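Local coordinates for protein ArtJ (Geobacillus stearothermophilus, PDB 2PVU) that binds arginine, lysine and histidine as the solute-binding protein of an ATP-binding cassette transporter, probably handing them to its membrane partner Art(MP)2, at residues V44-D49 / M103-I108; A73-A78 / A238-A243; D122-A127 / Y226-P231. All blocks are in the same frame, centred on the assembly; numbering follows the deposited sequence.

From the N terminus, strand 44-48 leads to pocket residue Asp49 and pairs in parallel with 103-104, about 54 residues later, which closes contact 1. Helix 66-78 lies within that loop, and its last turns pack on 238-243 to form contact 2, so contacts 1 and 2 cross along the chain. Contact 3, where 122-127 meets 226-231, opens after contact 1 has closed and is nested inside the long loop of contact 2. Together they tie the parallel sheet, strand 224-231 and two helices into one body. Met103 packs on Met75 and Val240, while Gly104 N and Ile229 O probably form a hydrogen bond joining contacts 1 and 3.

Contact 1. Residues V44-D49 / M103-I108; sequences VVVGTD and MGISGI. With LYS (lysine), chain E.
Thr48 meets Ile105 with its hydroxyl. Its CB lies 3.2 Å from Ile105 O, and OG1, swung anti to the backbone N (chi1 -165°), donates a hydrogen bond to that oxygen at 2.7 Å, in the carbonyl plane. CG2 turns from this seam, with Leu84 and Glu56 beside the side chain. Threonine suits the place because it joins a hydroxyl to a strand-forming branched CB.

Upstream the strands pair in parallel: Gly47 N donates to Met103 O (2.9 Å) and Ile105 N to Gly47 O (3.2 Å). Val46 and Met103 lie side by side on one face, Val46 CG2 4.1 Å from Met103 SD, and Leu71 of helix 66-78 covers both. Downstream, Asp49 N donates to Ser106 OG (3.0 Å), and water 1 bonds to that OG, to Asp49 O and to NZ of the bound lysine. Asp49 OD2 lies 2.8 Å from the ligand's NZ and accepts a hydrogen bond from Gln153 NE2, while the ligand's N donates to Gly107 O.

The chemistry passes from apolar packing to a carboxylate and a water, itself held by the Ser106 hydroxyl, beside the ammonium group, which would probably stabilise its charge in the interlobe cleft of such binding proteins.

Contact 2. Residues A73-A78 / A238-A243; sequences AVMKAA and AKVDEA
Val74 and Val240 both hold CG1 anti to the backbone N (chi1 165° for Val74), and these two methyls meet at 3.9 Å, their side chains crossing at about a right angle. Met75 starts away from helix 238-243, but bends at chi2 and chi3, which brings Met75 SD back to 4.1 Å from Val240 CG2. Each methyl of Val240 therefore has its own partner, one a branched side chain and the other a thioether.

The middle of the contact belongs to alanines. Ala243 CB points into helix 73-78, where it comes within 3.2 Å of Val74 O and 3.8 Å of Ala78 CB, with Ala77 CB and Val74 CG1 close by. Val74 O is already used by the helix, accepting from Ala78 N, so the methyl covers a bonded carbonyl. Ala78 CB in turn lies 3.9 Å from Lys239 O, which accepts from Ala243 N. Single methyls on both sides suit an axis separation of 8.3 Å, at which backbone atoms themselves form part of the surface; the helix segments, probably of the same lobe in this two-lobed fold, cross at 108°.

Toward the interior, Met75 and Val240 continue onto Met103, and Val240 also touches Met228 and Phe230. Lys239 lies at the exposed margin, the carbons of its chain passing near Ala78 as it runs outward. No hydrogen bond spans the two segments, which implies that cohesion here rests on shape and apolar burial, the carbonyls that the methyls cover, Val74 O and Lys239 O, being already bonded within their own helices.

Contact 3. Residues D122-A127 / Y226-P231; sequences DPYFEA and YGMIFP. With SO4 (sulfate ion), chain C.
Tyr226 packs against three residues, Tyr124, Phe125 and Ala127. Its CB stands over one face of the Tyr124 ring, 3.9 Å from the centroid, in a CH-pi contact displaced toward the rim. Its own ring runs beside that of Phe125, the planes 13° apart but slid so that they barely overlap; Tyr226 CD2 touches Phe125 CB at 3.6 Å. At the phenol end, Ala127 CB reaches Tyr226 OH at 3.5 Å, a small methyl suited to lying close beside a large ring.

Two backbone hydrogen bonds join the segments beside these side chains: Tyr124 N donates to Tyr226 O (2.9 Å), and Tyr226 N to Phe125 O (2.9 Å). Tyr124 CG occupies the position between backbone N and carbonyl carbon (chi1 71°), which carries the ring across segment 226-231, its edge at Met228 N and Tyr124 CE2 3.5 Å from Gly227 C. Glycine at this place presents bare backbone to that edge. Water 2 donates to both Tyr124 OH (2.7 Å) and Gly227 O (2.9 Å), and Asp67 binds the same hydroxyl.

Asp196, a ligand-binding carboxylate of the first shell, also bonds to Tyr226 OH and so would hold this pocket ring in place. Phe55 meets Tyr226 and Phe125 edge-to-face, and Phe66 meets Phe125 likewise. Gly227 pairs with Ile108 through the backbone, while Leu244 and Val240 of helix 237-249 pack on Tyr124 and Met228, placing the contact between that helix and the strands leading to the pocket, probably near the hinge of the two-lobed fold.

Contact 1. Residues V44-D49 / M103-I108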
loop_
_atom_site.group_PDB
_atom_site.type_symbol
_atom_site.label_atom_id
_atom_site.label_comp_id
_atom_site.label_asym_id
_atom_site.label_seq_id
_atom_site.Cartn_x
_atom_site.Cartn_y
_atom_site.Cartn_z
ATOM N N VAL A 44 -0.644 -8.506 -19.917
ATOM C CA VAL A 44 -0.195 -7.354 -19.162
ATOM C C VAL A 44 0.639 -7.842 -17.968
ATOM O O VAL A 44 0.233 -8.757 -17.242
ATOM C CB VAL A 44 -1.397 -6.524 -18.620
ATOM C CG1 VAL A 44 -0.876 -5.336 -17.803
ATOM C CG2 VAL A 44 -2.255 -6.071 -19.793
ATOM N N VAL A 45 1.800 -7.223 -17.768
ATOM C CA VAL A 45 2.674 -7.606 -16.675
ATOM C C VAL A 45 2.402 -6.654 -15.533
ATOM O O VAL A 45 2.716 -5.440 -15.624
ATOM C CB VAL A 45 4.168 -7.548 -17.077
ATOM C CG1 VAL A 45 5.071 -7.930 -15.903
ATOM C CG2 VAL A 45 4.410 -8.475 -18.279
ATOM N N VAL A 46 1.888 -7.202 -14.427
ATOM C CA VAL A 46 1.525 -6.357 -13.286
ATOM C C VAL A 46 2.476 -6.669 -12.123
ATOM O O VAL A 46 2.602 -7.819 -11.746
ATOM C CB VAL A 46 0.047 -6.595 -12.806
ATOM C CG1 VAL A 46 -0.325 -5.547 -11.719
ATOM C CG2 VAL A 46 -0.946 -6.544 -13.959
ATOM N N GLY A 47 3.181 -5.660 -11.611
ATOM C CA GLY A 47 4.077 -5.866 -10.455
ATOM C C GLY A 47 3.479 -5.473 -9.124
ATOM O O GLY A 47 2.584 -4.619 -9.042
ATOM N N THR A 48 4.025 -6.058 -8.055
ATOM C CA THR A 48 3.586 -5.778 -6.687
ATOM C C THR A 48 4.707 -6.133 -5.713
ATOM O O THR A 48 5.683 -6.822 -6.077
ATOM C CB THR A 48 2.291 -6.561 -6.332
ATOM O OG1 THR A 48 1.675 -6.015 -5.144
ATOM C CG2 THR A 48 2.555 -8.091 -6.137
ATOM N N ASP A 49 4.565 -5.621 -4.485
ATOM C CA ASP A 49 5.486 -5.930 -3.360
ATOM C C ASP A 49 4.670 -6.780 -2.427
ATOM O O ASP A 49 3.975 -6.218 -1.563
ATOM C CB ASP A 49 5.928 -4.610 -2.686
ATOM C CG ASP A 49 6.580 -4.819 -1.321
ATOM O OD1 ASP A 49 7.276 -5.868 -1.184
ATOM O OD2 ASP A 49 6.393 -3.963 -0.419
ATOM N N MET A 103 2.198 -2.194 -15.328
ATOM C CA MET A 103 1.180 -1.772 -14.361
ATOM C C MET A 103 1.622 -2.233 -12.992
ATOM O O MET A 103 2.348 -3.244 -12.876
ATOM C CB MET A 103 -0.141 -2.506 -14.706
ATOM C CG MET A 103 -1.329 -2.058 -13.885
ATOM S SD MET A 103 -2.789 -2.920 -14.500
ATOM C CE MET A 103 -3.941 -2.339 -13.266
ATOM N N GLY A 104 1.189 -1.508 -11.962
ATOM C CA GLY A 104 1.440 -1.950 -10.601
ATOM C C GLY A 104 0.201 -1.812 -9.745
ATOM O O GLY A 104 -0.632 -0.925 -9.969
ATOM N N ILE A 105 0.085 -2.671 -8.743
ATOM C CA ILE A 105 -0.917 -2.487 -7.673
ATOM C C ILE A 105 -0.229 -2.990 -6.411
ATOM O O ILE A 105 0.343 -4.080 -6.415
ATOM C CB ILE A 105 -2.322 -3.190 -7.947
ATOM C CG1 ILE A 105 -3.401 -2.672 -6.959
ATOM C CG2 ILE A 105 -2.217 -4.690 -7.945
ATOM C CD1 ILE A 105 -4.760 -3.289 -7.125
ATOM N N SER A 106 -0.169 -2.142 -5.379
ATOM C CA SER A 106 0.706 -2.472 -4.231
ATOM C C SER A 106 0.476 -1.480 -3.069
ATOM O O SER A 106 1.469 -1.037 -2.449
ATOM C CB SER A 106 2.184 -2.448 -4.692
ATOM O OG SER A 106 3.088 -3.151 -3.832
ATOM N N GLY A 107 -0.789 -1.120 -2.806
ATOM C CA GLY A 107 -1.125 -0.204 -1.681
ATOM C C GLY A 107 -0.418 1.126 -1.938
ATOM O O GLY A 107 0.053 1.762 -1.019
ATOM N N ILE A 108 -0.382 1.550 -3.191
ATOM C CA ILE A 108 0.393 2.777 -3.600
ATOM C C ILE A 108 -0.385 4.061 -3.517
ATOM O O ILE A 108 -1.341 4.259 -4.275
ATOM C CB ILE A 108 0.914 2.668 -5.065
ATOM C CG1 ILE A 108 1.655 1.332 -5.235
ATOM C CG2 ILE A 108 1.864 3.921 -5.376
ATOM C CD1 ILE A 108 1.834 0.898 -6.757
HETATM N N LYS E . 0.857 3.733 0.725
HETATM C CA LYS E . 2.289 4.007 1.078
HETATM C C LYS E . 3.029 4.519 -0.165
HETATM O O LYS E . 4.176 4.932 -0.076
HETATM C CB LYS E . 2.965 2.734 1.575
HETATM C CG LYS E . 2.919 1.604 0.518
HETATM C CD LYS E . 3.993 0.530 0.793
HETATM C CE LYS E . 3.601 -0.769 0.104
HETATM N NZ LYS E . 4.753 -1.817 0.189
HETATM O OXT LYS E . 2.486 4.507 -1.292
HETATM O O HOH W 1 3.017 -3.621 -1.143
#

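Contact 2. Residues A73-A78 / A238-A243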
loop_
_atom_site.group_PDB
_atom_site.type_symbol
_atom_site.label_atom_id
_atom_site.label_comp_id
_atom_site.label_asym_id
_atom_site.label_seq_id
_atom_site.Cartn_x
_atom_site.Cartn_y
_atom_site.Cartn_z
ATOM N N ALA A 73 -10.763 -8.665 -10.585
ATOM C CA ALA A 73 -12.059 -8.086 -11.012
ATOM C C ALA A 73 -11.874 -6.999 -12.066
ATOM O O ALA A 73 -12.581 -6.943 -13.097
ATOM C CB ALA A 73 -12.752 -7.495 -9.815
ATOM N N VAL A 74 -10.944 -6.100 -11.787
ATOM C CA VAL A 74 -10.707 -4.995 -12.694
ATOM C C VAL A 74 -10.223 -5.477 -14.084
ATOM O O VAL A 74 -10.799 -5.098 -15.102
ATOM C CB VAL A 74 -9.748 -3.975 -12.031
ATOM C CG1 VAL A 74 -9.190 -3.035 -13.034
ATOM C CG2 VAL A 74 -10.511 -3.196 -10.897
ATOM N N MET A 75 -9.160 -6.282 -14.133
ATOM C CA MET A 75 -8.650 -6.767 -15.412
ATOM C C MET A 75 -9.644 -7.642 -16.176
ATOM O O MET A 75 -9.683 -7.608 -17.406
ATOM C CB MET A 75 -7.332 -7.511 -15.206
ATOM C CG MET A 75 -6.233 -6.619 -14.539
ATOM S SD MET A 75 -5.791 -5.068 -15.375
ATOM C CE MET A 75 -4.476 -5.721 -16.404
ATOM N N LYS A 76 -10.476 -8.389 -15.468
ATOM C CA LYS A 76 -11.534 -9.152 -16.127
ATOM C C LYS A 76 -12.591 -8.235 -16.757
ATOM O O LYS A 76 -13.007 -8.459 -17.907
ATOM C CB LYS A 76 -12.142 -10.200 -15.182
ATOM C CG LYS A 76 -11.214 -11.410 -15.004
ATOM C CD LYS A 76 -11.690 -12.439 -13.997
ATOM C CE LYS A 76 -10.815 -13.701 -14.084
ATOM N NZ LYS A 76 -10.943 -14.586 -12.886
ATOM N N ALA A 77 -12.988 -7.194 -16.024
ATOM C CA ALA A 77 -13.948 -6.202 -16.529
ATOM C C ALA A 77 -13.348 -5.455 -17.726
ATOM O O ALA A 77 -14.067 -5.063 -18.656
ATOM C CB ALA A 77 -14.366 -5.230 -15.410
ATOM N N ALA A 78 -12.023 -5.300 -17.717
ATOM C CA ALA A 78 -11.309 -4.574 -18.764
ATOM C C ALA A 78 -11.006 -5.425 -20.011
ATOM O O ALA A 78 -10.561 -4.882 -21.030
ATOM C CB ALA A 78 -10.013 -3.992 -18.197
ATOM N N ALA A 238 -6.965 4.145 -19.231
ATOM C CA ALA A 238 -8.369 4.420 -19.542
ATOM C C ALA A 238 -9.247 3.167 -19.313
ATOM O O ALA A 238 -10.325 3.261 -18.726
ATOM C CB ALA A 238 -8.533 5.001 -21.004
ATOM N N LYS A 239 -8.787 2.018 -19.801
ATOM C CA LYS A 239 -9.474 0.731 -19.638
ATOM C C LYS A 239 -9.597 0.335 -18.174
ATOM O O LYS A 239 -10.650 -0.142 -17.733
ATOM C CB LYS A 239 -8.747 -0.374 -20.421
ATOM C CG LYS A 239 -9.139 -0.375 -21.891
ATOM C CD LYS A 239 -8.482 -1.547 -22.649
ATOM C CE LYS A 239 -8.936 -1.554 -24.069
ATOM N NZ LYS A 239 -8.414 -2.744 -24.865
ATOM N N VAL A 240 -8.529 0.551 -17.414
ATOM C CA VAL A 240 -8.535 0.228 -15.994
ATOM C C VAL A 240 -9.509 1.187 -15.266
ATOM O O VAL A 240 -10.280 0.732 -14.430
ATOM C CB VAL A 240 -7.103 0.227 -15.381
ATOM C CG1 VAL A 240 -7.147 0.190 -13.825
ATOM C CG2 VAL A 240 -6.290 -0.990 -15.893
ATOM N N ASP A 241 -9.482 2.492 -15.576
ATOM C CA ASP A 241 -10.447 3.437 -14.953
ATOM C C ASP A 241 -11.905 3.057 -15.214
ATOM O O ASP A 241 -12.746 3.098 -14.313
ATOM C CB ASP A 241 -10.175 4.896 -15.410
ATOM C CG ASP A 241 -8.982 5.499 -14.722
ATOM O OD1 ASP A 241 -8.580 4.927 -13.687
ATOM O OD2 ASP A 241 -8.466 6.563 -15.189
ATOM N N GLU A 242 -12.216 2.667 -16.453
ATOM C CA GLU A 242 -13.587 2.278 -16.778
ATOM C C GLU A 242 -13.936 0.963 -16.050
ATOM O O GLU A 242 -15.058 0.819 -15.534
ATOM C CB GLU A 242 -13.774 2.147 -18.305
ATOM C CG GLU A 242 -15.133 1.585 -18.751
ATOM C CD GLU A 242 -16.307 2.505 -18.424
ATOM O OE1 GLU A 242 -16.093 3.693 -18.068
ATOM O OE2 GLU A 242 -17.471 2.033 -18.554
ATOM N N ALA A 243 -12.990 0.025 -16.005
ATOM C CA ALA A 243 -13.236 -1.275 -15.361
ATOM C C ALA A 243 -13.456 -1.099 -13.858
ATOM O O ALA A 243 -14.313 -1.776 -13.244
ATOM C CB ALA A 243 -12.071 -2.192 -15.589
#

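Contact 3. Residues D122-A127 / Y226-P231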
loop_
_atom_site.group_PDB
_atom_site.type_symbol
_atom_site.label_atom_id
_atom_site.label_comp_id
_atom_site.label_asym_id
_atom_site.label_seq_id
_atom_site.Cartn_x
_atom_site.Cartn_y
_atom_site.Cartn_z
ATOM N N ASP A 122 -7.893 6.221 -11.233
ATOM C CA ASP A 122 -8.756 6.829 -10.217
ATOM C C ASP A 122 -8.544 6.120 -8.871
ATOM O O ASP A 122 -8.171 4.945 -8.840
ATOM C CB ASP A 122 -10.228 6.731 -10.625
ATOM C CG ASP A 122 -10.516 7.472 -11.909
ATOM O OD1 ASP A 122 -10.018 8.609 -12.068
ATOM O OD2 ASP A 122 -11.268 6.936 -12.747
ATOM N N PRO A 123 -8.793 6.820 -7.763
ATOM C CA PRO A 123 -8.497 6.148 -6.471
ATOM C C PRO A 123 -9.382 4.958 -6.203
ATOM O O PRO A 123 -10.544 4.935 -6.613
ATOM C CB PRO A 123 -8.763 7.226 -5.425
ATOM C CG PRO A 123 -9.308 8.408 -6.104
ATOM C CD PRO A 123 -9.263 8.213 -7.603
ATOM N N TYR A 124 -8.852 3.969 -5.512
ATOM C CA TYR A 124 -9.674 2.817 -5.150
ATOM C C TYR A 124 -9.693 2.531 -3.660
ATOM O O TYR A 124 -10.279 1.537 -3.233
ATOM C CB TYR A 124 -9.217 1.554 -5.941
ATOM C CG TYR A 124 -7.860 0.968 -5.501
ATOM C CD1 TYR A 124 -7.743 0.168 -4.356
ATOM C CD2 TYR A 124 -6.705 1.238 -6.235
ATOM C CE1 TYR A 124 -6.476 -0.373 -3.930
ATOM C CE2 TYR A 124 -5.433 0.731 -5.824
ATOM C CZ TYR A 124 -5.323 -0.065 -4.704
ATOM O OH TYR A 124 -4.084 -0.563 -4.336
ATOM N N PHE A 125 -9.032 3.343 -2.845
ATOM C CA PHE A 125 -8.998 3.080 -1.371
ATOM C C PHE A 125 -8.569 4.371 -0.706
ATOM O O PHE A 125 -7.838 5.144 -1.312
ATOM C CB PHE A 125 -7.936 1.993 -1.082
ATOM C CG PHE A 125 -8.231 1.177 0.145
ATOM C CD1 PHE A 125 -9.087 0.079 0.058
ATOM C CD2 PHE A 125 -7.667 1.509 1.376
ATOM C CE1 PHE A 125 -9.378 -0.698 1.221
ATOM C CE2 PHE A 125 -7.940 0.735 2.537
ATOM C CZ PHE A 125 -8.812 -0.370 2.435
ATOM N N GLU A 126 -9.021 4.610 0.534
ATOM C CA GLU A 126 -8.508 5.754 1.300
ATOM C C GLU A 126 -7.836 5.230 2.552
ATOM O O GLU A 126 -8.324 4.271 3.203
ATOM C CB GLU A 126 -9.584 6.792 1.664
ATOM C CG GLU A 126 -8.967 8.098 2.259
ATOM C CD GLU A 126 -10.001 9.141 2.732
ATOM O OE1 GLU A 126 -11.208 8.876 2.651
ATOM O OE2 GLU A 126 -9.585 10.239 3.175
ATOM N N ALA A 127 -6.711 5.847 2.878
ATOM C CA ALA A 127 -5.866 5.380 3.983
ATOM C C ALA A 127 -5.190 6.555 4.693
ATOM O O ALA A 127 -5.320 7.700 4.273
ATOM C CB ALA A 127 -4.786 4.415 3.404
ATOM N N TYR A 226 -5.203 5.313 -2.520
ATOM C CA TYR A 226 -4.390 4.398 -3.320
ATOM C C TYR A 226 -4.867 4.413 -4.773
ATOM O O TYR A 226 -6.072 4.600 -5.017
ATOM C CB TYR A 226 -4.544 2.953 -2.849
ATOM C CG TYR A 226 -4.069 2.690 -1.467
ATOM C CD1 TYR A 226 -3.205 3.582 -0.800
ATOM C CD2 TYR A 226 -4.422 1.504 -0.851
ATOM C CE1 TYR A 226 -2.763 3.292 0.511
ATOM C CE2 TYR A 226 -3.955 1.180 0.426
ATOM C CZ TYR A 226 -3.182 2.075 1.104
ATOM O OH TYR A 226 -2.780 1.698 2.374
ATOM N N GLY A 227 -3.919 4.293 -5.703
ATOM C CA GLY A 227 -4.238 4.135 -7.141
ATOM C C GLY A 227 -3.420 2.968 -7.694
ATOM O O GLY A 227 -2.362 2.615 -7.156
ATOM N N MET A 228 -3.941 2.334 -8.758
ATOM C CA MET A 228 -3.112 1.443 -9.577
ATOM C C MET A 228 -2.159 2.382 -10.312
ATOM O O MET A 228 -2.481 3.542 -10.491
ATOM C CB MET A 228 -4.016 0.639 -10.513
ATOM C CG MET A 228 -4.669 -0.534 -9.745
ATOM S SD MET A 228 -6.056 -1.211 -10.629
ATOM C CE MET A 228 -7.386 -0.110 -10.193
ATOM N N ILE A 229 -0.970 1.916 -10.673
ATOM C CA ILE A 229 0.062 2.802 -11.236
ATOM C C ILE A 229 0.554 2.270 -12.586
ATOM O O ILE A 229 0.485 1.073 -12.852
ATOM C CB ILE A 229 1.225 2.933 -10.242
ATOM C CG1 ILE A 229 2.215 4.025 -10.668
ATOM C CG2 ILE A 229 1.983 1.581 -10.118
ATOM C CD1 ILE A 229 3.267 4.316 -9.619
ATOM N N PHE A 230 0.991 3.179 -13.458
ATOM C CA PHE A 230 1.335 2.839 -14.852
ATOM C C PHE A 230 2.539 3.646 -15.241
ATOM O O PHE A 230 2.732 4.744 -14.715
ATOM C CB PHE A 230 0.198 3.252 -15.817
ATOM C CG PHE A 230 -1.142 2.631 -15.489
ATOM C CD1 PHE A 230 -1.446 1.333 -15.911
ATOM C CD2 PHE A 230 -2.049 3.323 -14.734
ATOM C CE1 PHE A 230 -2.707 0.722 -15.589
ATOM C CE2 PHE A 230 -3.308 2.741 -14.396
ATOM C CZ PHE A 230 -3.620 1.449 -14.803
ATOM N N PRO A 231 3.311 3.140 -16.227
ATOM C CA PRO A 231 4.289 4.032 -16.819
ATOM C C PRO A 231 3.547 5.224 -17.415
ATOM O O PRO A 231 2.387 5.119 -17.840
ATOM C CB PRO A 231 4.902 3.209 -17.956
ATOM C CG PRO A 231 4.665 1.717 -17.546
ATOM C CD PRO A 231 3.310 1.786 -16.821
HETATM S S SO4 C . -12.757 2.793 1.994
HETATM O O1 SO4 C . -12.538 1.356 2.067
HETATM O O2 SO4 C . -11.491 3.365 2.572
HETATM O O3 SO4 C . -13.978 3.069 2.800
HETATM O O4 SO4 C . -12.946 3.166 0.563
HETATM O O HOH W 2 -1.815 0.259 -5.561
#